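Local coordinates for bifunctional protein FolD (Thermus thermophilus, PDB 6V6Y) that probably oxidises 5,10-methylenetetrahydrofolate to the methenyl form with NADP+ and then hydrolyses that to 10-formyltetrahydrofolate, working as a homodimer, at residues Asp152-Ser164 against Leu175-Lys188. Numbering follows the deposited sequence.
Sequences DLRGKEVVVVGRS and LLREDATVTLAHSK. With NAP (NADP nicotinamide-adenine-dinucleotide phosphate), chain B.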
loop_
_atom_site.group_PDB
_atom_site.type_symbol
_atom_site.label_atom_id
_atom_site.label_comp_id
_atom_site.label_asym_id
_atom_site.label_seq_id
_atom_site.Cartn_x
_atom_site.Cartn_y
_atom_site.Cartn_z
ATOM N N ASP A 152 11.782 -12.094 15.371
ATOM C CA ASP A 152 10.491 -12.681 15.007
ATOM C C ASP A 152 9.485 -11.533 14.948
ATOM O O ASP A 152 9.074 -10.999 15.981
ATOM C CB ASP A 152 10.086 -13.747 16.023
ATOM C CG ASP A 152 8.729 -14.378 15.724
ATOM O OD1 ASP A 152 8.075 -14.017 14.720
ATOM O OD2 ASP A 152 8.301 -15.247 16.511
ATOM N N LEU A 153 9.103 -11.137 13.732
ATOM C CA LEU A 153 8.319 -9.919 13.545
ATOM C C LEU A 153 6.833 -10.105 13.829
ATOM O O LEU A 153 6.122 -9.100 13.980
ATOM C CB LEU A 153 8.510 -9.396 12.121
ATOM C CG LEU A 153 9.917 -8.886 11.787
ATOM C CD1 LEU A 153 10.103 -8.702 10.270
ATOM C CD2 LEU A 153 10.215 -7.610 12.532
ATOM N N ARG A 154 6.358 -11.356 13.897
ATOM C CA ARG A 154 4.960 -11.662 14.183
ATOM C C ARG A 154 4.555 -11.093 15.534
ATOM O O ARG A 154 5.141 -11.442 16.563
ATOM C CB ARG A 154 4.732 -13.175 14.170
ATOM C CG ARG A 154 5.032 -13.823 12.804
ATOM C CD ARG A 154 5.282 -15.338 12.894
ATOM N NE ARG A 154 6.220 -15.665 13.968
ATOM C CZ ARG A 154 6.181 -16.787 14.684
ATOM N NH1 ARG A 154 5.250 -17.701 14.437
ATOM N NH2 ARG A 154 7.066 -16.990 15.654
ATOM N N GLY A 155 3.550 -10.218 15.528
ATOM C CA GLY A 155 3.084 -9.617 16.759
ATOM C C GLY A 155 3.928 -8.484 17.292
ATOM O O GLY A 155 3.578 -7.915 18.332
ATOM N N LYS A 156 5.004 -8.107 16.612
ATOM C CA LYS A 156 5.846 -7.018 17.097
ATOM C C LYS A 156 5.233 -5.657 16.788
ATOM O O LYS A 156 4.644 -5.445 15.728
ATOM C CB LYS A 156 7.245 -7.086 16.467
ATOM C CG LYS A 156 8.133 -8.217 16.969
ATOM C CD LYS A 156 8.702 -7.956 18.353
ATOM C CE LYS A 156 9.739 -9.033 18.705
ATOM N NZ LYS A 156 9.141 -10.396 18.557
ATOM N N GLU A 157 5.423 -4.721 17.706
ATOM C CA GLU A 157 5.062 -3.330 17.474
ATOM C C GLU A 157 6.179 -2.662 16.685
ATOM O O GLU A 157 7.259 -2.408 17.229
ATOM C CB GLU A 157 4.849 -2.625 18.806
ATOM C CG GLU A 157 4.080 -1.353 18.700
ATOM C CD GLU A 157 2.975 -1.302 19.721
ATOM O OE1 GLU A 157 2.859 -0.255 20.389
ATOM O OE2 GLU A 157 2.248 -2.315 19.870
ATOM N N VAL A 158 5.935 -2.379 15.408
ATOM C CA VAL A 158 6.909 -1.707 14.556
ATOM C C VAL A 158 6.429 -0.294 14.255
ATOM O O VAL A 158 5.287 -0.101 13.807
ATOM C CB VAL A 158 7.145 -2.483 13.251
ATOM C CG1 VAL A 158 8.184 -1.776 12.409
ATOM C CG2 VAL A 158 7.552 -3.915 13.556
ATOM N N VAL A 159 7.299 0.692 14.494
ATOM C CA VAL A 159 7.091 2.056 14.013
ATOM C C VAL A 159 8.059 2.335 12.866
ATOM O O VAL A 159 9.269 2.096 12.976
ATOM C CB VAL A 159 7.241 3.101 15.133
ATOM C CG1 VAL A 159 7.093 4.515 14.559
ATOM C CG2 VAL A 159 6.218 2.852 16.247
ATOM N N VAL A 160 7.512 2.812 11.755
ATOM C CA VAL A 160 8.272 3.242 10.593
ATOM C C VAL A 160 8.118 4.755 10.512
ATOM O O VAL A 160 6.988 5.262 10.452
ATOM C CB VAL A 160 7.748 2.551 9.325
ATOM C CG1 VAL A 160 8.490 3.009 8.089
ATOM C CG2 VAL A 160 7.780 1.035 9.508
ATOM N N VAL A 161 9.228 5.489 10.562
ATOM C CA VAL A 161 9.175 6.945 10.475
ATOM C C VAL A 161 9.646 7.370 9.097
ATOM O O VAL A 161 10.819 7.198 8.747
ATOM C CB VAL A 161 10.000 7.633 11.571
ATOM C CG1 VAL A 161 9.698 9.140 11.564
ATOM C CG2 VAL A 161 9.707 7.025 12.963
ATOM N N GLY A 162 8.733 7.965 8.333
ATOM C CA GLY A 162 8.978 8.320 6.956
ATOM C C GLY A 162 8.041 7.517 6.088
ATOM O O GLY A 162 7.843 6.322 6.330
ATOM N N ARG A 163 7.450 8.145 5.081
ATOM C CA ARG A 163 6.399 7.491 4.320
ATOM C C ARG A 163 6.646 7.624 2.823
ATOM O O ARG A 163 5.710 7.814 2.039
ATOM C CB ARG A 163 5.028 8.064 4.694
ATOM C CG ARG A 163 4.948 9.558 4.480
ATOM C CD ARG A 163 3.532 10.101 4.546
ATOM N NE ARG A 163 3.596 11.550 4.692
ATOM C CZ ARG A 163 2.544 12.358 4.753
ATOM N NH1 ARG A 163 1.318 11.867 4.664
ATOM N NH2 ARG A 163 2.728 13.665 4.900
ATOM N N SER A 164 7.904 7.516 2.392
ATOM C CA SER A 164 8.198 7.659 0.972
ATOM C C SER A 164 7.821 6.392 0.208
ATOM O O SER A 164 7.592 5.325 0.797
ATOM C CB SER A 164 9.678 7.958 0.760
ATOM O OG SER A 164 10.399 6.749 0.852
ATOM N N LEU A 175 6.228 -5.370 6.133
ATOM C CA LEU A 175 6.119 -5.758 7.540
ATOM C C LEU A 175 4.764 -6.372 7.869
ATOM O O LEU A 175 4.683 -7.273 8.712
ATOM C CB LEU A 175 6.382 -4.565 8.434
ATOM C CG LEU A 175 7.829 -4.087 8.377
ATOM C CD1 LEU A 175 7.924 -2.667 8.956
ATOM C CD2 LEU A 175 8.739 -5.067 9.114
ATOM N N LEU A 176 3.684 -5.907 7.225
ATOM C CA LEU A 176 2.383 -6.527 7.471
ATOM C C LEU A 176 2.370 -7.979 7.045
ATOM O O LEU A 176 1.689 -8.808 7.666
ATOM C CB LEU A 176 1.269 -5.789 6.729
ATOM C CG LEU A 176 0.822 -4.478 7.336
ATOM C CD1 LEU A 176 0.069 -3.739 6.247
ATOM C CD2 LEU A 176 -0.015 -4.687 8.615
ATOM N N ARG A 177 3.087 -8.303 5.971
ATOM C CA ARG A 177 3.177 -9.691 5.543
ATOM C C ARG A 177 3.906 -10.563 6.554
ATOM O O ARG A 177 3.719 -11.783 6.543
ATOM C CB ARG A 177 3.882 -9.787 4.203
ATOM C CG ARG A 177 3.133 -9.218 3.049
ATOM C CD ARG A 177 3.921 -9.597 1.832
ATOM N NE ARG A 177 3.309 -9.114 0.626
ATOM C CZ ARG A 177 3.500 -9.662 -0.567
ATOM N NH1 ARG A 177 4.294 -10.706 -0.689
ATOM N NH2 ARG A 177 2.888 -9.166 -1.634
ATOM N N GLU A 178 4.737 -9.972 7.411
ATOM C CA GLU A 178 5.367 -10.681 8.519
ATOM C C GLU A 178 4.523 -10.636 9.789
ATOM O O GLU A 178 5.002 -11.057 10.852
ATOM C CB GLU A 178 6.760 -10.102 8.813
ATOM C CG GLU A 178 7.637 -9.857 7.597
ATOM C CD GLU A 178 8.008 -11.144 6.862
ATOM O OE1 GLU A 178 7.909 -12.230 7.464
ATOM O OE2 GLU A 178 8.398 -11.064 5.675
ATOM N N ASP A 179 3.291 -10.109 9.704
ATOM C CA ASP A 179 2.344 -10.084 10.817
ATOM C C ASP A 179 2.778 -9.148 11.936
ATOM O O ASP A 179 2.383 -9.331 13.092
ATOM C CB ASP A 179 2.079 -11.487 11.380
ATOM C CG ASP A 179 1.278 -12.360 10.416
ATOM O OD1 ASP A 179 0.650 -11.809 9.479
ATOM O OD2 ASP A 179 1.269 -13.595 10.598
ATOM N N ALA A 180 3.565 -8.128 11.607
ATOM C CA ALA A 180 3.829 -7.045 12.548
ATOM C C ALA A 180 2.619 -6.109 12.659
ATOM O O ALA A 180 1.808 -5.995 11.737
ATOM C CB ALA A 180 5.050 -6.235 12.107
ATOM N N THR A 181 2.526 -5.418 13.799
ATOM C CA THR A 181 1.643 -4.268 13.954
ATOM C C THR A 181 2.424 -3.022 13.552
ATOM O O THR A 181 3.459 -2.716 14.149
ATOM C CB THR A 181 1.134 -4.139 15.391
ATOM O OG1 THR A 181 0.353 -5.291 15.736
ATOM C CG2 THR A 181 0.279 -2.869 15.547
ATOM N N VAL A 182 1.940 -2.302 12.542
ATOM C CA VAL A 182 2.740 -1.280 11.881
ATOM C C VAL A 182 2.136 0.095 12.111
ATOM O O VAL A 182 0.937 0.297 11.908
ATOM C CB VAL A 182 2.881 -1.564 10.378
ATOM C CG1 VAL A 182 3.629 -0.422 9.722
ATOM C CG2 VAL A 182 3.635 -2.884 10.174
ATOM N N THR A 183 2.974 1.040 12.513
ATOM C CA THR A 183 2.610 2.446 12.608
ATOM C C THR A 183 3.465 3.184 11.597
ATOM O O THR A 183 4.705 3.060 11.617
ATOM C CB THR A 183 2.839 2.985 14.028
ATOM O OG1 THR A 183 2.052 2.232 14.944
ATOM C CG2 THR A 183 2.441 4.440 14.146
ATOM N N LEU A 184 2.813 3.915 10.690
ATOM C CA LEU A 184 3.510 4.792 9.757
ATOM C C LEU A 184 3.446 6.213 10.310
ATOM O O LEU A 184 2.358 6.801 10.422
ATOM C CB LEU A 184 2.917 4.715 8.352
ATOM C CG LEU A 184 3.595 3.767 7.353
ATOM C CD1 LEU A 184 2.735 3.543 6.113
ATOM C CD2 LEU A 184 4.986 4.258 6.932
ATOM N N ALA A 185 4.608 6.757 10.667
ATOM C CA ALA A 185 4.735 8.129 11.138
ATOM C C ALA A 185 5.505 8.945 10.110
ATOM O O ALA A 185 6.106 8.406 9.171
ATOM C CB ALA A 185 5.413 8.179 12.518
ATOM N N HIS A 186 5.471 10.259 10.272
ATOM C CA HIS A 186 5.964 11.145 9.215
ATOM C C HIS A 186 6.025 12.557 9.776
ATOM O O HIS A 186 5.804 12.777 10.976
ATOM C CB HIS A 186 5.070 11.080 7.975
ATOM C CG HIS A 186 3.615 11.179 8.301
ATOM N ND1 HIS A 186 3.036 12.337 8.777
ATOM C CD2 HIS A 186 2.628 10.251 8.268
ATOM C CE1 HIS A 186 1.747 12.127 8.983
ATOM N NE2 HIS A 186 1.476 10.867 8.694
ATOM N N SER A 187 6.282 13.526 8.899
ATOM C CA SER A 187 6.567 14.869 9.391
ATOM C C SER A 187 5.352 15.553 10.022
ATOM O O SER A 187 5.525 16.549 10.723
ATOM C CB SER A 187 7.129 15.726 8.265
ATOM O OG SER A 187 6.084 16.173 7.421
ATOM N N LYS A 188 4.136 15.047 9.818
ATOM C CA LYS A 188 2.944 15.655 10.408
ATOM C C LYS A 188 2.431 14.885 11.615
ATOM O O LYS A 188 1.371 15.238 12.165
ATOM C CB LYS A 188 1.821 15.779 9.366
ATOM C CG LYS A 188 2.177 16.629 8.145
ATOM C CD LYS A 188 2.477 18.049 8.593
ATOM C CE LYS A 188 2.238 19.030 7.467
ATOM N NZ LYS A 188 3.193 18.801 6.354
HETATM P PA NAP B . 11.780 11.304 1.592
HETATM O O1A NAP B . 12.836 12.157 1.001
HETATM O O2A NAP B . 10.626 11.167 0.677
HETATM O O5B NAP B . 11.328 11.902 3.016
HETATM C C5B NAP B . 11.403 11.084 4.162
HETATM C C4B NAP B . 10.158 11.233 5.027
HETATM O O4B NAP B . 10.530 11.506 6.362
HETATM C C3B NAP B . 9.246 12.360 4.574
HETATM O O3B NAP B . 8.160 11.817 3.859
HETATM C C2B NAP B . 8.802 13.066 5.848
HETATM O O2B NAP B . 7.424 12.907 6.108
HETATM C C1B NAP B . 9.613 12.404 6.956
HETATM N N9A NAP B . 10.314 13.423 7.760
HETATM C C8A NAP B . 11.291 14.278 7.318
HETATM N N7A NAP B . 11.679 15.058 8.352
HETATM C C5A NAP B . 10.968 14.714 9.448
HETATM C C6A NAP B . 10.972 15.190 10.754
HETATM N N6A NAP B . 11.794 16.174 11.106
HETATM N N1A NAP B . 10.116 14.635 11.684
HETATM C C2A NAP B . 9.267 13.615 11.311
HETATM N N3A NAP B . 9.270 13.147 10.011
HETATM C C4A NAP B . 10.104 13.690 9.090
HETATM O O3 NAP B . 12.392 9.866 1.980
HETATM P PN NAP B . 13.563 8.978 1.326
HETATM O O1N NAP B . 13.551 9.197 -0.138
HETATM O O2N NAP B . 13.469 7.607 1.873
HETATM O O5D NAP B . 14.877 9.681 1.933
HETATM C C5D NAP B . 15.093 9.674 3.327
HETATM C C4D NAP B . 16.548 9.352 3.639
HETATM O O4D NAP B . 16.810 7.971 3.456
HETATM C C3D NAP B . 17.484 10.119 2.716
HETATM O O3D NAP B . 18.393 10.873 3.481
HETATM C C2D NAP B . 18.227 9.059 1.935
HETATM O O2D NAP B . 19.597 9.374 1.868
HETATM C C1D NAP B . 18.020 7.795 2.747
HETATM N N1N NAP B . 17.961 6.614 1.865
HETATM C C2N NAP B . 18.875 5.615 2.036
HETATM C C3N NAP B . 18.848 4.493 1.219
HETATM C C7N NAP B . 19.787 3.356 1.488
HETATM O O7N NAP B . 19.827 2.273 0.588
HETATM N N7N NAP B . 20.556 3.399 2.574
HETATM C C4N NAP B . 17.881 4.386 0.227
HETATM C C5N NAP B . 16.955 5.408 0.064
HETATM C C6N NAP B . 17.005 6.523 0.893
HETATM P P2B NAP B . 6.304 13.706 5.266
HETATM O O1X NAP B . 6.087 13.023 3.937
HETATM O O2X NAP B . 5.014 13.691 6.051
HETATM O O3X NAP B . 6.751 15.130 5.038
HETATM O O HOH W 1 1.237 -6.286 18.183
#
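Val158 and Val160 pack against Leu175 inside a beta-alpha-beta crossover of the Rossmann-type NADP-binding domain, in which strands 157-161 and 181-185 run parallel and helix 168-177 links them. Five of the seven backbone hydrogen bonds across the contact run from Thr181 N to Lys156 O through Ala185 N to Val160 O. On the sheet face that carries Val158, Val160 and Leu184 the packing is tight: Leu175 CD1 bridges the two valines, 3.6 Å from Val158 CG1 and 3.7 Å from Val160 CG2, while Ala180 CB meets Val158 CG2. With CG1 of Val160 anti to the backbone N (chi1 178°), that methyl lies beside Leu184 CD2, 3.9 Å away, leaving CG2 for Leu175.

Before the strands the contact opens to solvent round Arg154, although Gly155 N still donates to Asp179 O. There Arg154 crosses Asp179 by its aliphatic CG, and a water bridges Gly155 O and Thr181 OG1, whose stronger polar partner is Thr189 of the second subunit. Asp179 itself forms a salt bridge with Arg163 of the second subunit, whose strand continues this sheet antiparallel beyond Val182-Leu184.

At the opposite end the guanidinium of Arg163 lies flat on the His186 ring, planes 17° apart, and presents its edge to the 2'-phosphate of NADP. NE bonds to NAP O1X at 3.0 Å and NH2 to NAP O2X at 2.6 Å. A leucine here would probably leave the phosphate without this positive partner and one face of His186 without its stacked cation. Ser187 adds to the grip: its N reaches both NAP O2B and NAP O2X, and its OG donates to NAP O3X at 2.7 Å.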